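Local coordinates for transcriptional regulator (TetR/AcrR family) (Bacillus halodurans, PDB 5GP9), which is a TetR-family DNA-binding repressor that probably controls fatty acid degradation genes and releases or holds its operators according to a bound effector, at residues 83-88 against 180-184. Sequence-based numbering, arbitrary orientation.
Sequences LKILVN and VKPVH
Helices 79-95 and 180-189 meet through Lys84 and His184 at one end and Asn88 and Val180 at the other, their local axes 9.4 Å apart at closest approach and running at 128° to each other. The imidazole of His184 reaches across to helix 79-95, where the aliphatic part of Lys84 lies over one of its faces. Lys84 CB makes a CH-pi contact, 3.8 Å from the centroid of the His184 ring and 17° off the ring normal. With CG anti to the backbone N (chi1 -175°) and the chain bending at chi3 and chi4, the lysine arches over this same face and comes down at the rim beside CD2, with NZ of Lys84 3.1 Å from CD2 of His184. That ammonium also lies beside the backbone and CB of Lys181, its nitrogen 5.5 Å from NZ of Lys181, a spacing at which the like charges would probably be mildly unfavourable. Leu83 borders the His184 ring at its edge, with CB in the ring plane and CG 3.9 Å from ND1. This packing belongs to the all-helical C-terminal region of a TetR-family regulator, well apart from the predicted helix-turn-helix. Leu160 of helix 149-169 touches both Val87 and Val183, while Leu151 and Leu191 of the second subunit pack on Val183 and Leu83, respectively, so the contact adjoins the dimer interface. Further along, CG1 of Val87 faces the start of helix 180-189, 3.8 Å from the carbonyl O of Val180 and 4.1 Å from CG1 of Val180. Both branches of Val180 pack against the same side of Asn88: CG1 touches CB of Asn88, and CG2 lies 3.7 Å from OD1 of Asn88.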
ATOM      1  N   LEU A  83       9.115  18.434   6.050  1.00 30.38           N
ATOM      2  CA  LEU A  83       8.357  17.172   6.158  1.00 30.82           C
ATOM      3  C   LEU A  83       6.866  17.539   6.370  1.00 28.37           C
ATOM      4  O   LEU A  83       5.972  16.889   5.786  1.00 29.71           O
ATOM      5  CB  LEU A  83       8.878  16.245   7.289  1.00 32.87           C
ATOM      6  CG  LEU A  83       8.165  14.863   7.448  1.00 28.39           C
ATOM      7  CD1 LEU A  83       8.281  14.075   6.159  1.00 30.91           C
ATOM      8  CD2 LEU A  83       8.800  14.058   8.568  1.00 32.13           C
ATOM      9  N   LYS A  84       6.561  18.581   7.166  1.00 27.41           N
ATOM     10  CA  LYS A  84       5.215  18.918   7.405  1.00 31.11           C
ATOM     11  C   LYS A  84       4.565  19.414   6.126  1.00 29.91           C
ATOM     12  O   LYS A  84       3.457  19.016   5.890  1.00 28.65           O
ATOM     13  CB  LYS A  84       5.042  19.940   8.549  1.00 37.56           C
ATOM     14  CG  LYS A  84       3.579  20.202   8.887  1.00 45.20           C
ATOM     15  CD  LYS A  84       3.368  21.193  10.043  1.00 55.22           C
ATOM     16  CE  LYS A  84       3.747  20.629  11.412  1.00 61.34           C
ATOM     17  NZ  LYS A  84       2.869  19.513  11.859  1.00 67.93           N
ATOM     18  N   ILE A  85       5.306  20.178   5.285  1.00 29.98           N
ATOM     19  CA  ILE A  85       4.885  20.616   3.970  1.00 32.26           C
ATOM     20  C   ILE A  85       4.556  19.464   3.020  1.00 31.75           C
ATOM     21  O   ILE A  85       3.519  19.469   2.340  1.00 29.76           O
ATOM     22  CB  ILE A  85       5.959  21.521   3.307  1.00 38.67           C
ATOM     23  CG1 ILE A  85       5.881  22.913   3.981  1.00 42.26           C
ATOM     24  CG2 ILE A  85       5.760  21.672   1.797  1.00 39.89           C
ATOM     25  CD1 ILE A  85       6.992  23.879   3.578  1.00 41.87           C
ATOM     26  N   LEU A  86       5.377  18.439   3.106  1.00 29.24           N
ATOM     27  CA  LEU A  86       5.182  17.243   2.261  1.00 28.03           C
ATOM     28  C   LEU A  86       3.928  16.491   2.710  1.00 25.23           C
ATOM     29  O   LEU A  86       3.096  16.173   1.855  1.00 25.01           O
ATOM     30  CB  LEU A  86       6.425  16.339   2.275  1.00 31.79           C
ATOM     31  CG  LEU A  86       6.369  15.114   1.345  1.00 29.60           C
ATOM     32  CD1 LEU A  86       7.711  14.844   0.648  1.00 31.66           C
ATOM     33  CD2 LEU A  86       5.935  13.961   2.220  1.00 31.67           C
ATOM     34  N   VAL A  87       3.756  16.237   3.997  1.00 27.11           N
ATOM     35  CA  VAL A  87       2.542  15.551   4.495  1.00 26.11           C
ATOM     36  C   VAL A  87       1.268  16.339   4.149  1.00 28.16           C
ATOM     37  O   VAL A  87       0.281  15.815   3.673  1.00 25.42           O
ATOM     38  CB  VAL A  87       2.672  15.285   5.996  1.00 25.29           C
ATOM     39  CG1 VAL A  87       1.436  14.694   6.579  1.00 24.70           C
ATOM     40  CG2 VAL A  87       3.896  14.344   6.228  1.00 26.58           C
ATOM     41  N   ASN A  88       1.334  17.633   4.423  1.00 27.36           N
ATOM     42  CA  ASN A  88       0.235  18.509   4.160  1.00 27.39           C
ATOM     43  C   ASN A  88      -0.149  18.578   2.698  1.00 27.50           C
ATOM     44  O   ASN A  88      -1.318  18.406   2.397  1.00 28.76           O
ATOM     45  CB  ASN A  88       0.535  19.874   4.774  1.00 31.71           C
ATOM     46  CG  ASN A  88      -0.604  20.823   4.589  1.00 35.78           C
ATOM     47  OD1 ASN A  88      -1.715  20.593   5.125  1.00 34.37           O
ATOM     48  ND2 ASN A  88      -0.390  21.844   3.746  1.00 39.29           N
ATOM     49  N   VAL A 180      -2.825  15.622   9.296  1.00 26.02           N
ATOM     50  CA  VAL A 180      -1.523  16.141   8.930  1.00 27.06           C
ATOM     51  C   VAL A 180      -0.621  16.235  10.122  1.00 27.25           C
ATOM     52  O   VAL A 180       0.472  15.680  10.111  1.00 24.76           O
ATOM     53  CB  VAL A 180      -1.613  17.496   8.153  1.00 26.42           C
ATOM     54  CG1 VAL A 180      -0.245  18.150   7.950  1.00 30.30           C
ATOM     55  CG2 VAL A 180      -2.183  17.315   6.747  1.00 30.82           C
ATOM     56  N   LYS A 181      -1.047  16.949  11.176  1.00 26.65           N
ATOM     57  CA  LYS A 181      -0.154  17.122  12.310  1.00 26.87           C
ATOM     58  C   LYS A 181       0.146  15.822  12.988  1.00 29.14           C
ATOM     59  O   LYS A 181       1.320  15.552  13.213  1.00 28.39           O
ATOM     60  CB  LYS A 181      -0.644  18.217  13.248  1.00 29.80           C
ATOM     61  CG  LYS A 181       0.112  18.353  14.542  1.00 37.88           C
ATOM     62  CD  LYS A 181      -0.689  19.252  15.485  1.00 43.88           C
ATOM     63  CE  LYS A 181      -0.107  19.371  16.874  1.00 48.88           C
ATOM     64  NZ  LYS A 181       0.898  20.451  16.914  1.00 53.46           N
ATOM     65  N   PRO A 182      -0.869  15.010  13.344  1.00 26.94           N
ATOM     66  CA  PRO A 182      -0.530  13.759  14.017  1.00 25.64           C
ATOM     67  C   PRO A 182       0.330  12.777  13.195  1.00 23.49           C
ATOM     68  O   PRO A 182       1.184  12.119  13.781  1.00 21.32           O
ATOM     69  CB  PRO A 182      -1.874  13.154  14.396  1.00 28.73           C
ATOM     70  CG  PRO A 182      -2.900  13.970  13.808  1.00 29.22           C
ATOM     71  CD  PRO A 182      -2.328  15.246  13.321  1.00 28.54           C
ATOM     72  N   VAL A 183       0.161  12.758  11.878  1.00 25.46           N
ATOM     73  CA  VAL A 183       1.003  11.810  11.047  1.00 23.40           C
ATOM     74  C   VAL A 183       2.434  12.290  11.036  1.00 25.49           C
ATOM     75  O   VAL A 183       3.329  11.539  11.250  1.00 22.07           O
ATOM     76  CB  VAL A 183       0.447  11.663   9.625  1.00 22.78           C
ATOM     77  CG1 VAL A 183       1.446  10.967   8.734  1.00 26.86           C
ATOM     78  CG2 VAL A 183      -0.890  10.934   9.632  1.00 24.29           C
ATOM     79  N   HIS A 184       2.602  13.599  10.827  1.00 22.86           N
ATOM     80  CA  HIS A 184       3.866  14.241  10.898  1.00 25.55           C
ATOM     81  C   HIS A 184       4.630  13.930  12.190  1.00 25.99           C
ATOM     82  O   HIS A 184       5.826  13.553  12.130  1.00 22.07           O
ATOM     83  CB  HIS A 184       3.624  15.784  10.766  1.00 27.82           C
ATOM     84  CG  HIS A 184       4.838  16.600  10.966  1.00 33.49           C
ATOM     85  ND1 HIS A 184       5.863  16.622  10.059  1.00 35.18           N
ATOM     86  CD2 HIS A 184       5.201  17.417  11.977  1.00 33.10           C
ATOM     87  CE1 HIS A 184       6.817  17.425  10.500  1.00 35.70           C
ATOM     88  NE2 HIS A 184       6.434  17.914  11.657  1.00 38.16           N
TER